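Local coordinates for oxidoreductase YdhF (PDB 1OG6), which binds NADPH and, as a member of the aldo/keto reductase family, probably works as an NADPH-dependent oxidoreductase, at residues C[225-239]-C[278-292]. Sequence-based numbering, arbitrary orientation.
Sequences PLRDELAVVAEELNA and LKMTRQQWFRIRKAA
Arg287 reaches two carboxylates, an example of one guanidinium tying antiparallel helices together. Its NH1 forms a salt bridge with Glu229 OE2 (2.5 Å), the carboxylate almost perpendicular to the guanidinium. NH2 forms another with Glu236 OE1 (2.8 Å), the planes here only 20° apart. Bends at chi2 and chi3 carry it into a hole lined by Glu229, Val232, Val233 and Glu236, where Val233 runs past in the opposite direction and brings CG2 against NH2. Glu236 OE1 also accepts, through its anti lone pair, a hydrogen bond from Gln284 NE2 (2.9 Å) and lies 12° out of that amide plane.

Beside this charged cluster Ile288 is a second knob, among Leu226, Glu229, Leu230 and Val233; its CG2 meets Leu230 CD2 at 3.4 Å. Helices 225-237 and 282-292, at 161° with axes 8.1 Å apart, are the two that aldo/keto reductases add to the (beta/alpha)8 barrel, one inserted between strand 207-209 and helix 242-251, the other following helix 266-274. The backbones come nearest at one end, 4.8 Å between Leu226 CA and Ala292 CA, where Ala291 CB lies 3.4 Å from Glu229 CB. At the other, Leu237 CD1 packs against Met280 CE, and Leu278 CD1 touches the CB of Ala239, whose N bonds to Ala234 O in a Schellman motif.

Further out, Thr281 N donates to Gln284 OE1, and helix 242-251 backs Leu230 and Ile288 through Val245.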
loop_
_atom_site.group_PDB
_atom_site.type_symbol
_atom_site.label_atom_id
_atom_site.label_comp_id
_atom_site.label_asym_id
_atom_site.label_seq_id
_atom_site.Cartn_x
_atom_site.Cartn_y
_atom_site.Cartn_z
ATOM N N PRO C 225 -14.960 -6.887 -27.663
ATOM C CA PRO C 225 -15.745 -5.749 -27.170
ATOM C C PRO C 225 -14.883 -4.483 -27.139
ATOM O O PRO C 225 -15.368 -3.378 -27.392
ATOM C CB PRO C 225 -16.157 -6.199 -25.769
ATOM C CG PRO C 225 -16.224 -7.686 -25.896
ATOM C CD PRO C 225 -14.991 -8.003 -26.699
ATOM N N LEU C 226 -13.602 -4.669 -26.834
ATOM C CA LEU C 226 -12.650 -3.572 -26.759
ATOM C C LEU C 226 -12.230 -3.074 -28.130
ATOM O O LEU C 226 -11.928 -1.900 -28.293
ATOM C CB LEU C 226 -11.403 -3.999 -25.993
ATOM C CG LEU C 226 -10.252 -2.997 -26.072
ATOM C CD1 LEU C 226 -10.650 -1.706 -25.380
ATOM C CD2 LEU C 226 -9.009 -3.583 -25.437
ATOM N N ARG C 227 -12.182 -3.963 -29.113
ATOM C CA ARG C 227 -11.799 -3.550 -30.454
ATOM C C ARG C 227 -12.986 -2.944 -31.183
ATOM O O ARG C 227 -12.820 -2.160 -32.118
ATOM C CB ARG C 227 -11.256 -4.735 -31.239
ATOM C CG ARG C 227 -9.772 -4.931 -31.061
ATOM C CD ARG C 227 -9.329 -6.232 -31.678
ATOM N NE ARG C 227 -9.992 -7.355 -31.033
ATOM C CZ ARG C 227 -9.680 -8.625 -31.241
ATOM N NH1 ARG C 227 -8.707 -8.938 -32.083
ATOM N NH2 ARG C 227 -10.340 -9.580 -30.606
ATOM N N ASP C 228 -14.189 -3.308 -30.754
ATOM C CA ASP C 228 -15.395 -2.773 -31.366
ATOM C C ASP C 228 -15.557 -1.357 -30.874
ATOM O O ASP C 228 -15.857 -0.457 -31.650
ATOM C CB ASP C 228 -16.615 -3.598 -30.970
ATOM C CG ASP C 228 -16.613 -4.974 -31.596
ATOM O OD1 ASP C 228 -17.530 -5.759 -31.296
ATOM O OD2 ASP C 228 -15.700 -5.277 -32.393
ATOM N N GLU C 229 -15.346 -1.167 -29.574
ATOM C CA GLU C 229 -15.467 0.152 -28.970
ATOM C C GLU C 229 -14.403 1.067 -29.535
ATOM O O GLU C 229 -14.683 2.202 -29.912
ATOM C CB GLU C 229 -15.315 0.066 -27.461
ATOM C CG GLU C 229 -15.536 1.381 -26.780
ATOM C CD GLU C 229 -16.810 2.058 -27.245
ATOM O OE1 GLU C 229 -17.903 1.476 -27.084
ATOM O OE2 GLU C 229 -16.720 3.182 -27.779
ATOM N N LEU C 230 -13.177 0.569 -29.601
ATOM C CA LEU C 230 -12.087 1.355 -30.146
ATOM C C LEU C 230 -12.410 1.803 -31.562
ATOM O O LEU C 230 -12.179 2.952 -31.914
ATOM C CB LEU C 230 -10.797 0.547 -30.138
ATOM C CG LEU C 230 -10.199 0.318 -28.754
ATOM C CD1 LEU C 230 -8.964 -0.538 -28.879
ATOM C CD2 LEU C 230 -9.854 1.640 -28.114
ATOM N N ALA C 231 -12.952 0.904 -32.374
ATOM C CA ALA C 231 -13.296 1.252 -33.749
ATOM C C ALA C 231 -14.316 2.380 -33.781
ATOM O O ALA C 231 -14.209 3.289 -34.605
ATOM C CB ALA C 231 -13.840 0.050 -34.471
ATOM N N VAL C 232 -15.306 2.316 -32.887
ATOM C CA VAL C 232 -16.336 3.347 -32.809
ATOM C C VAL C 232 -15.667 4.671 -32.519
ATOM O O VAL C 232 -15.759 5.609 -33.317
ATOM C CB VAL C 232 -17.332 3.083 -31.679
ATOM C CG1 VAL C 232 -18.244 4.269 -31.510
ATOM C CG2 VAL C 232 -18.140 1.856 -31.981
ATOM N N VAL C 233 -14.989 4.750 -31.376
ATOM C CA VAL C 233 -14.309 5.983 -31.003
ATOM C C VAL C 233 -13.376 6.448 -32.126
ATOM O O VAL C 233 -13.267 7.642 -32.392
ATOM C CB VAL C 233 -13.495 5.810 -29.695
ATOM C CG1 VAL C 233 -12.748 7.083 -29.381
ATOM C CG2 VAL C 233 -14.417 5.473 -28.543
ATOM N N ALA C 234 -12.720 5.501 -32.793
ATOM C CA ALA C 234 -11.796 5.826 -33.870
ATOM C C ALA C 234 -12.472 6.717 -34.891
ATOM O O ALA C 234 -11.857 7.628 -35.432
ATOM C CB ALA C 234 -11.300 4.564 -34.534
ATOM N N GLU C 235 -13.747 6.457 -35.150
ATOM C CA GLU C 235 -14.494 7.245 -36.119
ATOM C C GLU C 235 -14.822 8.611 -35.547
ATOM O O GLU C 235 -14.852 9.598 -36.276
ATOM C CB GLU C 235 -15.782 6.526 -36.508
ATOM C CG GLU C 235 -16.575 7.245 -37.579
ATOM C CD GLU C 235 -17.938 6.623 -37.810
ATOM O OE1 GLU C 235 -17.990 5.470 -38.284
ATOM O OE2 GLU C 235 -18.957 7.287 -37.512
ATOM N N GLU C 236 -15.061 8.660 -34.239
ATOM C CA GLU C 236 -15.382 9.906 -33.537
ATOM C C GLU C 236 -14.184 10.858 -33.406
ATOM O O GLU C 236 -14.346 12.080 -33.372
ATOM C CB GLU C 236 -15.934 9.578 -32.151
ATOM C CG GLU C 236 -17.365 9.102 -32.176
ATOM C CD GLU C 236 -17.784 8.424 -30.893
ATOM O OE1 GLU C 236 -17.366 8.870 -29.809
ATOM O OE2 GLU C 236 -18.547 7.443 -30.975
ATOM N N LEU C 237 -12.985 10.284 -33.318
ATOM C CA LEU C 237 -11.749 11.053 -33.198
ATOM C C LEU C 237 -11.144 11.225 -34.585
ATOM O O LEU C 237 -10.231 12.021 -34.775
ATOM C CB LEU C 237 -10.744 10.317 -32.305
ATOM C CG LEU C 237 -11.058 10.072 -30.834
ATOM C CD1 LEU C 237 -9.982 9.214 -30.215
ATOM C CD2 LEU C 237 -11.147 11.389 -30.106
ATOM N N ASN C 238 -11.660 10.470 -35.548
ATOM C CA ASN C 238 -11.170 10.516 -36.922
ATOM C C ASN C 238 -9.770 9.921 -36.985
ATOM O O ASN C 238 -8.954 10.334 -37.805
ATOM C CB ASN C 238 -11.144 11.958 -37.442
ATOM C CG ASN C 238 -12.539 12.550 -37.610
ATOM O OD1 ASN C 238 -12.704 13.775 -37.665
ATOM N ND2 ASN C 238 -13.551 11.682 -37.704
ATOM N N ALA C 239 -9.504 8.947 -36.114
ATOM C CA ALA C 239 -8.209 8.282 -36.054
ATOM C C ALA C 239 -8.046 7.311 -37.206
ATOM O O ALA C 239 -9.016 6.957 -37.873
ATOM C CB ALA C 239 -8.064 7.549 -34.741
ATOM N N LEU C 278 -4.388 13.450 -31.569
ATOM C CA LEU C 278 -5.790 13.156 -31.276
ATOM C C LEU C 278 -6.192 13.713 -29.929
ATOM O O LEU C 278 -5.384 13.756 -29.003
ATOM C CB LEU C 278 -6.052 11.647 -31.282
ATOM C CG LEU C 278 -5.834 10.876 -32.578
ATOM C CD1 LEU C 278 -6.296 9.453 -32.386
ATOM C CD2 LEU C 278 -6.601 11.534 -33.707
ATOM N N LYS C 279 -7.447 14.133 -29.823
ATOM C CA LYS C 279 -7.953 14.670 -28.578
ATOM C C LYS C 279 -9.159 13.860 -28.123
ATOM O O LYS C 279 -10.261 14.014 -28.644
ATOM C CB LYS C 279 -8.283 16.155 -28.752
ATOM C CG LYS C 279 -7.015 17.009 -28.971
ATOM C CD LYS C 279 -7.293 18.515 -29.092
ATOM C CE LYS C 279 -7.890 18.907 -30.451
ATOM N NZ LYS C 279 -6.967 18.659 -31.600
ATOM N N MET C 280 -8.911 12.987 -27.147
ATOM C CA MET C 280 -9.911 12.083 -26.577
ATOM C C MET C 280 -10.639 12.665 -25.370
ATOM O O MET C 280 -10.001 13.185 -24.460
ATOM C CB MET C 280 -9.222 10.771 -26.172
ATOM C CG MET C 280 -10.103 9.774 -25.417
ATOM S SD MET C 280 -9.316 8.172 -25.172
ATOM C CE MET C 280 -9.115 7.658 -26.839
ATOM N N THR C 281 -11.970 12.557 -25.360
ATOM C CA THR C 281 -12.797 13.068 -24.263
ATOM C C THR C 281 -12.802 12.128 -23.053
ATOM O O THR C 281 -12.393 10.972 -23.160
ATOM C CB THR C 281 -14.255 13.294 -24.730
ATOM O OG1 THR C 281 -14.793 12.090 -25.290
ATOM C CG2 THR C 281 -14.298 14.362 -25.787
ATOM N N ARG C 282 -13.255 12.613 -21.901
ATOM C CA ARG C 282 -13.277 11.764 -20.714
ATOM C C ARG C 282 -14.242 10.603 -20.882
ATOM O O ARG C 282 -13.930 9.472 -20.535
ATOM C CB ARG C 282 -13.677 12.557 -19.474
ATOM C CG ARG C 282 -12.731 13.686 -19.131
ATOM C CD ARG C 282 -13.159 14.408 -17.852
ATOM N NE ARG C 282 -12.844 13.636 -16.659
ATOM C CZ ARG C 282 -11.816 13.887 -15.860
ATOM N NH1 ARG C 282 -10.994 14.899 -16.117
ATOM N NH2 ARG C 282 -11.607 13.114 -14.806
ATOM N N GLN C 283 -15.419 10.887 -21.419
ATOM C CA GLN C 283 -16.438 9.867 -21.624
ATOM C C GLN C 283 -16.059 8.876 -22.716
ATOM O O GLN C 283 -16.680 7.828 -22.867
ATOM C CB GLN C 283 -17.747 10.540 -21.987
ATOM C CG GLN C 283 -18.893 10.136 -21.120
ATOM C CD GLN C 283 -20.133 10.891 -21.476
ATOM O OE1 GLN C 283 -20.164 12.112 -21.398
ATOM N NE2 GLN C 283 -21.164 10.174 -21.879
ATOM N N GLN C 284 -15.048 9.234 -23.491
ATOM C CA GLN C 284 -14.568 8.395 -24.567
ATOM C C GLN C 284 -13.541 7.513 -23.893
ATOM O O GLN C 284 -13.343 6.358 -24.251
ATOM C CB GLN C 284 -13.906 9.271 -25.616
ATOM C CG GLN C 284 -14.346 9.043 -27.033
ATOM C CD GLN C 284 -14.247 10.311 -27.870
ATOM O OE1 GLN C 284 -13.287 11.075 -27.768
ATOM N NE2 GLN C 284 -15.241 10.532 -28.708
ATOM N N TRP C 285 -12.899 8.079 -22.886
ATOM C CA TRP C 285 -11.884 7.374 -22.124
ATOM C C TRP C 285 -12.509 6.258 -21.278
ATOM O O TRP C 285 -12.032 5.123 -21.273
ATOM C CB TRP C 285 -11.154 8.366 -21.221
ATOM C CG TRP C 285 -9.930 7.812 -20.632
ATOM C CD1 TRP C 285 -8.669 7.866 -21.155
ATOM C CD2 TRP C 285 -9.841 7.025 -19.443
ATOM N NE1 TRP C 285 -7.802 7.155 -20.365
ATOM C CE2 TRP C 285 -8.497 6.628 -19.305
ATOM C CE3 TRP C 285 -10.770 6.613 -18.480
ATOM C CZ2 TRP C 285 -8.058 5.834 -18.241
ATOM C CZ3 TRP C 285 -10.336 5.823 -17.423
ATOM C CH2 TRP C 285 -8.992 5.443 -17.312
ATOM N N PHE C 286 -13.578 6.590 -20.563
ATOM C CA PHE C 286 -14.270 5.633 -19.712
ATOM C C PHE C 286 -15.036 4.617 -20.529
ATOM O O PHE C 286 -15.307 3.516 -20.074
ATOM C CB PHE C 286 -15.222 6.365 -18.765
ATOM C CG PHE C 286 -14.513 7.140 -17.696
ATOM C CD1 PHE C 286 -14.128 8.456 -17.910
ATOM C CD2 PHE C 286 -14.140 6.518 -16.501
ATOM C CE1 PHE C 286 -13.374 9.137 -16.958
ATOM C CE2 PHE C 286 -13.388 7.189 -15.548
ATOM C CZ PHE C 286 -13.001 8.496 -15.775
ATOM N N ARG C 287 -15.374 5.007 -21.747
ATOM C CA ARG C 287 -16.118 4.172 -22.668
ATOM C C ARG C 287 -15.211 3.043 -23.164
ATOM O O ARG C 287 -15.674 1.925 -23.399
ATOM C CB ARG C 287 -16.604 5.041 -23.831
ATOM C CG ARG C 287 -18.058 4.872 -24.178
ATOM C CD ARG C 287 -18.658 6.153 -24.713
ATOM N NE ARG C 287 -17.992 6.688 -25.902
ATOM C CZ ARG C 287 -17.941 6.096 -27.096
ATOM N NH1 ARG C 287 -18.515 4.921 -27.292
ATOM N NH2 ARG C 287 -17.335 6.701 -28.106
ATOM N N ILE C 288 -13.920 3.342 -23.315
ATOM C CA ILE C 288 -12.929 2.360 -23.762
ATOM C C ILE C 288 -12.443 1.505 -22.581
ATOM O O ILE C 288 -12.042 0.357 -22.759
ATOM C CB ILE C 288 -11.716 3.061 -24.409
ATOM C CG1 ILE C 288 -12.189 3.892 -25.600
ATOM C CG2 ILE C 288 -10.681 2.044 -24.843
ATOM C CD1 ILE C 288 -11.093 4.654 -26.303
ATOM N N ARG C 289 -12.474 2.072 -21.378
ATOM C CA ARG C 289 -12.059 1.354 -20.180
ATOM C C ARG C 289 -13.104 0.291 -19.905
ATOM O O ARG C 289 -12.785 -0.852 -19.615
ATOM C CB ARG C 289 -12.006 2.289 -18.983
ATOM C CG ARG C 289 -11.443 1.635 -17.748
ATOM C CD ARG C 289 -12.100 2.165 -16.499
ATOM N NE ARG C 289 -13.398 1.540 -16.290
ATOM C CZ ARG C 289 -13.666 0.677 -15.313
ATOM N NH1 ARG C 289 -12.728 0.332 -14.438
ATOM N NH2 ARG C 289 -14.878 0.155 -15.211
ATOM N N LYS C 290 -14.365 0.697 -19.987
ATOM C CA LYS C 290 -15.505 -0.187 -19.759
ATOM C C LYS C 290 -15.479 -1.346 -20.743
ATOM O O LYS C 290 -15.523 -2.500 -20.343
ATOM C CB LYS C 290 -16.796 0.609 -19.927
ATOM C CG LYS C 290 -18.057 -0.200 -20.030
ATOM C CD LYS C 290 -18.587 -0.583 -18.679
ATOM C CE LYS C 290 -20.053 -0.979 -18.780
ATOM N NZ LYS C 290 -20.898 0.183 -19.175
ATOM N N ALA C 291 -15.401 -1.030 -22.031
ATOM C CA ALA C 291 -15.371 -2.051 -23.068
ATOM C C ALA C 291 -14.252 -3.080 -22.857
ATOM O O ALA C 291 -14.390 -4.247 -23.226
ATOM C CB ALA C 291 -15.218 -1.394 -24.417
ATOM N N ALA C 292 -13.148 -2.647 -22.259
ATOM C CA ALA C 292 -12.006 -3.522 -22.011
ATOM C C ALA C 292 -12.137 -4.321 -20.730
ATOM O O ALA C 292 -11.498 -5.348 -20.590
ATOM C CB ALA C 292 -10.720 -2.700 -21.962
HETATM O O HOH W 1 -9.114 14.292 -32.434
#